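Local atomic coordinates of secretion protein Snm4 (Mycobacterium xenopi, PDB entry 7B7J), a protein that probably forms part of the membrane-embedded ESX-5 type VII secretion pore complex as its EccD5 component, contributing a ubiquitin-like cytosolic domain. Residues L65-V78 / D96-T108. Residues are numbered along the deposited sequence; the frame is centred on the assembly and turned at random.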
loop_
_atom_site.group_PDB
_atom_site.type_symbol
_atom_site.label_atom_id
_atom_site.label_comp_id
_atom_site.label_asym_id
_atom_site.label_seq_id
_atom_site.Cartn_x
_atom_site.Cartn_y
_atom_site.Cartn_z
ATOM N N LEU A 65 0.672 10.158 -6.421
ATOM C CA LEU A 65 1.590 9.116 -6.931
ATOM C C LEU A 65 1.102 8.738 -8.324
ATOM O O LEU A 65 -0.116 8.577 -8.493
ATOM C CB LEU A 65 1.579 7.928 -5.972
ATOM C CG LEU A 65 2.193 8.155 -4.595
ATOM C CD1 LEU A 65 2.278 6.840 -3.842
ATOM C CD2 LEU A 65 3.568 8.785 -4.710
ATOM N N GLU A 66 2.021 8.624 -9.282
ATOM C CA GLU A 66 1.594 8.376 -10.685
ATOM C C GLU A 66 2.492 7.349 -11.366
ATOM O O GLU A 66 3.695 7.305 -11.064
ATOM C CB GLU A 66 1.583 9.664 -11.509
ATOM C CG GLU A 66 0.528 10.660 -11.067
ATOM C CD GLU A 66 0.544 11.977 -11.825
ATOM O OE1 GLU A 66 1.504 12.212 -12.584
ATOM O OE2 GLU A 66 -0.407 12.765 -11.656
ATOM N N ALA A 67 1.906 6.591 -12.285
ATOM C CA ALA A 67 2.647 5.534 -12.999
ATOM C C ALA A 67 3.697 6.078 -13.976
ATOM O O ALA A 67 3.297 6.533 -15.055
ATOM C CB ALA A 67 1.652 4.644 -13.699
ATOM N N LYS A 68 4.972 6.085 -13.595
ATOM C CA LYS A 68 6.114 6.399 -14.514
ATOM C C LYS A 68 5.686 5.229 -15.446
ATOM O O LYS A 68 5.119 4.160 -14.968
ATOM C CB LYS A 68 7.320 6.769 -13.655
ATOM C CG LYS A 68 8.532 7.182 -14.500
ATOM C CD LYS A 68 9.753 7.611 -13.669
ATOM C CE LYS A 68 10.997 8.010 -14.435
ATOM N NZ LYS A 68 12.094 8.399 -13.498
ATOM N N GLY A 69 5.880 5.426 -16.758
ATOM C CA GLY A 69 5.573 4.439 -17.822
ATOM C C GLY A 69 4.702 3.246 -17.502
ATOM O O GLY A 69 3.546 3.422 -17.063
ATOM N N ARG A 70 5.188 2.072 -17.882
ATOM C CA ARG A 70 4.430 0.837 -17.616
ATOM C C ARG A 70 5.026 0.230 -16.361
ATOM O O ARG A 70 6.185 0.527 -16.094
ATOM C CB ARG A 70 4.612 -0.147 -18.770
ATOM C CG ARG A 70 3.990 0.305 -20.081
ATOM C CD ARG A 70 4.232 -0.672 -21.214
ATOM N NE ARG A 70 3.593 -0.192 -22.428
ATOM C CZ ARG A 70 4.122 0.696 -23.259
ATOM N NH1 ARG A 70 5.303 1.228 -22.998
ATOM N NH2 ARG A 70 3.463 1.054 -24.344
ATOM N N GLY A 71 4.241 -0.547 -15.618
ATOM C CA GLY A 71 4.773 -1.267 -14.427
ATOM C C GLY A 71 3.682 -1.452 -13.360
ATOM O O GLY A 71 2.491 -1.491 -13.721
ATOM N N ARG A 72 4.049 -1.734 -12.120
ATOM C CA ARG A 72 3.140 -2.392 -11.188
ATOM C C ARG A 72 3.277 -1.704 -9.856
ATOM O O ARG A 72 4.421 -1.485 -9.426
ATOM C CB ARG A 72 3.421 -3.884 -11.059
ATOM C CG ARG A 72 3.304 -4.642 -12.406
ATOM C CD ARG A 72 3.521 -6.166 -12.452
ATOM N NE ARG A 72 4.925 -6.128 -12.632
ATOM C CZ ARG A 72 5.791 -6.025 -11.652
ATOM N NH1 ARG A 72 5.417 -6.130 -10.374
ATOM N NH2 ARG A 72 7.048 -5.816 -11.996
ATOM N N TRP A 73 2.179 -1.388 -9.223
ATOM C CA TRP A 73 2.163 -0.821 -7.859
ATOM C C TRP A 73 2.203 -1.995 -6.898
ATOM O O TRP A 73 1.581 -3.011 -7.240
ATOM C CB TRP A 73 0.890 -0.001 -7.626
ATOM C CG TRP A 73 0.954 1.429 -8.128
ATOM C CD1 TRP A 73 0.366 1.914 -9.244
ATOM C CD2 TRP A 73 1.803 2.491 -7.603
ATOM N NE1 TRP A 73 0.700 3.223 -9.435
ATOM C CE2 TRP A 73 1.603 3.591 -8.536
ATOM C CE3 TRP A 73 2.552 2.688 -6.457
ATOM C CZ2 TRP A 73 2.220 4.810 -8.369
ATOM C CZ3 TRP A 73 3.215 3.915 -6.308
ATOM C CH2 TRP A 73 3.131 4.895 -7.353
ATOM N N MET A 74 3.019 -1.897 -5.849
ATOM C CA MET A 74 3.185 -2.985 -4.869
ATOM C C MET A 74 3.293 -2.418 -3.448
ATOM O O MET A 74 3.659 -1.253 -3.301
ATOM C CB MET A 74 4.336 -3.853 -5.365
ATOM C CG MET A 74 5.514 -3.049 -5.437
ATOM S SD MET A 74 7.048 -4.005 -6.102
ATOM C CE MET A 74 6.393 -4.581 -7.629
ATOM N N LEU A 75 2.850 -3.201 -2.509
ATOM C CA LEU A 75 3.110 -2.941 -1.097
ATOM C C LEU A 75 4.360 -3.679 -0.634
ATOM O O LEU A 75 4.361 -4.898 -0.787
ATOM C CB LEU A 75 1.939 -3.267 -0.194
ATOM C CG LEU A 75 0.783 -2.321 -0.444
ATOM C CD1 LEU A 75 -0.414 -3.132 0.225
ATOM C CD2 LEU A 75 1.016 -0.957 0.205
ATOM N N CYS A 76 5.298 -2.943 -0.159
ATOM C CA CYS A 76 6.668 -3.471 0.157
ATOM C C CYS A 76 7.008 -3.326 1.692
ATOM O O CYS A 76 6.666 -2.376 2.354
ATOM C CB CYS A 76 7.785 -2.774 -0.649
ATOM S SG CYS A 76 7.560 -3.090 -2.404
ATOM N N LEU A 77 7.811 -4.317 2.235
ATOM C CA LEU A 77 8.428 -4.307 3.593
ATOM C C LEU A 77 9.535 -3.256 3.486
ATOM O O LEU A 77 9.877 -2.845 2.381
ATOM C CB LEU A 77 8.968 -5.706 3.963
ATOM C CG LEU A 77 7.889 -6.780 3.985
ATOM C CD1 LEU A 77 8.601 -8.113 4.357
ATOM C CD2 LEU A 77 6.739 -6.448 4.911
ATOM N N VAL A 78 10.186 -2.985 4.637
ATOM C CA VAL A 78 11.257 -1.936 4.740
ATOM C C VAL A 78 12.414 -2.224 3.824
ATOM O O VAL A 78 13.274 -1.406 3.480
ATOM C CB VAL A 78 11.607 -1.755 6.231
ATOM C CG1 VAL A 78 12.337 -3.011 6.808
ATOM C CG2 VAL A 78 12.340 -0.510 6.368
ATOM N N ASP A 96 -1.463 -5.475 13.188
ATOM C CA ASP A 96 -1.674 -4.080 13.666
ATOM C C ASP A 96 -0.339 -3.402 13.869
ATOM O O ASP A 96 0.479 -3.933 14.758
ATOM C CB ASP A 96 -2.569 -4.099 14.869
ATOM C CG ASP A 96 -3.992 -4.558 14.600
ATOM O OD1 ASP A 96 -4.513 -4.255 13.554
ATOM O OD2 ASP A 96 -4.625 -5.042 15.592
ATOM N N GLY A 97 -0.215 -2.221 13.443
ATOM C CA GLY A 97 0.962 -1.381 13.704
ATOM C C GLY A 97 2.092 -1.569 12.660
ATOM O O GLY A 97 3.061 -0.765 12.688
ATOM N N ASP A 98 2.071 -2.618 11.873
ATOM C CA ASP A 98 3.032 -2.863 10.764
ATOM C C ASP A 98 3.003 -1.682 9.838
ATOM O O ASP A 98 1.970 -1.070 9.527
ATOM C CB ASP A 98 2.957 -4.257 10.222
ATOM C CG ASP A 98 3.489 -5.390 11.133
ATOM O OD1 ASP A 98 4.056 -5.112 12.174
ATOM O OD2 ASP A 98 3.246 -6.493 10.820
ATOM N N ARG A 99 4.177 -1.465 9.116
ATOM C CA ARG A 99 4.334 -0.384 8.209
ATOM C C ARG A 99 4.767 -1.004 6.821
ATOM O O ARG A 99 5.655 -1.911 6.779
ATOM C CB ARG A 99 5.454 0.575 8.643
ATOM C CG ARG A 99 5.635 1.783 7.827
ATOM C CD ARG A 99 6.585 2.713 8.508
ATOM N NE ARG A 99 5.932 3.384 9.720
ATOM C CZ ARG A 99 6.043 3.017 10.960
ATOM N NH1 ARG A 99 7.065 2.268 11.290
ATOM N NH2 ARG A 99 5.227 3.569 11.846
ATOM N N LEU A 100 4.137 -0.479 5.777
ATOM C CA LEU A 100 4.325 -0.906 4.351
ATOM C C LEU A 100 4.594 0.311 3.480
ATOM O O LEU A 100 4.072 1.368 3.771
ATOM C CB LEU A 100 3.060 -1.610 3.875
ATOM C CG LEU A 100 2.589 -2.854 4.586
ATOM C CD1 LEU A 100 1.279 -3.313 3.940
ATOM C CD2 LEU A 100 3.731 -3.879 4.582
ATOM N N TRP A 101 5.417 0.186 2.458
ATOM C CA TRP A 101 5.734 1.226 1.514
ATOM C C TRP A 101 5.015 0.930 0.189
ATOM O O TRP A 101 5.093 -0.087 -0.330
ATOM C CB TRP A 101 7.230 1.333 1.342
ATOM C CG TRP A 101 7.947 2.077 2.465
ATOM C CD1 TRP A 101 8.581 3.277 2.321
ATOM C CD2 TRP A 101 8.300 1.598 3.805
ATOM N NE1 TRP A 101 9.175 3.688 3.479
ATOM C CE2 TRP A 101 9.035 2.679 4.435
ATOM C CE3 TRP A 101 8.050 0.366 4.486
ATOM C CZ2 TRP A 101 9.555 2.540 5.759
ATOM C CZ3 TRP A 101 8.494 0.277 5.799
ATOM C CH2 TRP A 101 9.215 1.319 6.356
ATOM N N LEU A 102 4.262 1.906 -0.243
ATOM C CA LEU A 102 3.558 1.752 -1.529
ATOM C C LEU A 102 4.494 2.214 -2.600
ATOM O O LEU A 102 4.934 3.426 -2.595
ATOM C CB LEU A 102 2.272 2.569 -1.426
ATOM C CG LEU A 102 1.383 2.534 -2.677
ATOM C CD1 LEU A 102 0.913 1.129 -3.061
ATOM C CD2 LEU A 102 0.189 3.474 -2.363
ATOM N N LYS A 103 4.903 1.352 -3.565
ATOM C CA LYS A 103 6.005 1.668 -4.429
ATOM C C LYS A 103 5.553 1.237 -5.866
ATOM O O LYS A 103 4.845 0.296 -6.016
ATOM C CB LYS A 103 7.245 0.807 -4.041
ATOM C CG LYS A 103 7.921 1.169 -2.745
ATOM C CD LYS A 103 9.143 0.539 -2.401
ATOM C CE LYS A 103 10.312 1.321 -2.985
ATOM N NZ LYS A 103 11.487 0.426 -3.184
ATOM N N PHE A 104 6.085 1.877 -6.852
ATOM C CA PHE A 104 5.803 1.608 -8.279
ATOM C C PHE A 104 7.043 1.001 -8.874
ATOM O O PHE A 104 8.087 1.545 -8.797
ATOM C CB PHE A 104 5.384 2.850 -9.054
ATOM C CG PHE A 104 4.941 2.635 -10.478
ATOM C CD1 PHE A 104 3.788 1.938 -10.818
ATOM C CD2 PHE A 104 5.779 2.940 -11.523
ATOM C CE1 PHE A 104 3.378 1.651 -12.099
ATOM C CE2 PHE A 104 5.391 2.664 -12.833
ATOM C CZ PHE A 104 4.201 1.990 -13.140
ATOM N N LEU A 105 6.890 -0.119 -9.502
ATOM C CA LEU A 105 8.034 -0.658 -10.204
ATOM C C LEU A 105 7.861 -0.550 -11.692
ATOM O O LEU A 105 6.874 -1.118 -12.231
ATOM C CB LEU A 105 8.242 -2.067 -9.728
ATOM C CG LEU A 105 9.498 -2.614 -10.443
ATOM C CD1 LEU A 105 10.714 -1.675 -10.476
ATOM C CD2 LEU A 105 9.911 -3.870 -9.734
ATOM N N GLU A 106 8.599 0.239 -12.394
ATOM C CA GLU A 106 8.544 0.663 -13.777
ATOM C C GLU A 106 8.952 -0.600 -14.563
ATOM O O GLU A 106 9.799 -1.376 -14.109
ATOM C CB GLU A 106 9.524 1.806 -14.137
ATOM C CG GLU A 106 9.413 2.301 -15.585
ATOM C CD GLU A 106 10.326 3.460 -15.976
ATOM O OE1 GLU A 106 11.121 3.884 -15.087
ATOM O OE2 GLU A 106 10.173 4.015 -17.063
ATOM N N ASP A 107 8.383 -0.790 -15.537
ATOM C CA ASP A 107 8.939 -1.908 -16.336
ATOM C C ASP A 107 9.811 -1.301 -17.431
ATOM O O ASP A 107 9.314 -0.374 -18.078
ATOM C CB ASP A 107 7.892 -2.791 -16.984
ATOM C CG ASP A 107 8.699 -3.916 -17.589
ATOM O OD1 ASP A 107 9.135 -4.743 -16.765
ATOM O OD2 ASP A 107 9.060 -3.834 -18.786
ATOM N N THR A 108 11.026 -1.747 -17.705
ATOM C CA THR A 108 11.958 -0.878 -18.534
ATOM C C THR A 108 12.335 -1.400 -19.952
ATOM O O THR A 108 12.695 -2.532 -20.148
ATOM C CB THR A 108 13.165 -0.691 -17.621
ATOM O OG1 THR A 108 13.546 -2.006 -17.184
ATOM C CG2 THR A 108 12.999 0.068 -16.310
HETATM O O HOH W 1 8.234 -3.530 6.635
#
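Trp73 and Phe104 meet as a non-hydrogen-bonded pair where two antiparallel strands, 70-76 and 99-107, run together in the mixed sheet of a ubiquitin-like fold. Phe104 turns an edge toward the indole face: its ring centroid lies 4.8 Å from that of the five-membered ring of Trp73, with the planes at 53°, an edge-to-face pair. Phe104 CB stands over the six-membered ring of Trp73, 3.5 Å from its centroid and 8° off the normal, a CH-pi contact. With CG anti to the backbone N (chi1 -174°), the phenyl ring extends toward residues 67-69, where Ala67 CA sits over one of its faces.

On the same side of the sheet, Leu75 CD2 packs 3.9 Å from Leu102 CD1; Trp73 and Leu75 also reach Ile46 of helix 42-60, so this face of the sheet packs against that helix, with Leu75 and Leu102 buried. The other face carries Met74, whose CE rests 3.8 Å from Leu105 CB, and Cys76 beside Lys103 CD.

Paired backbone bonds fix the register: Met74 N to Lys103 O and Lys103 N to Met74 O are both 2.9 Å. Beyond the strand end, one water bridges the two segments, accepting from Val78 N at 2.8 Å and donating to Arg99 O at 3.0 Å.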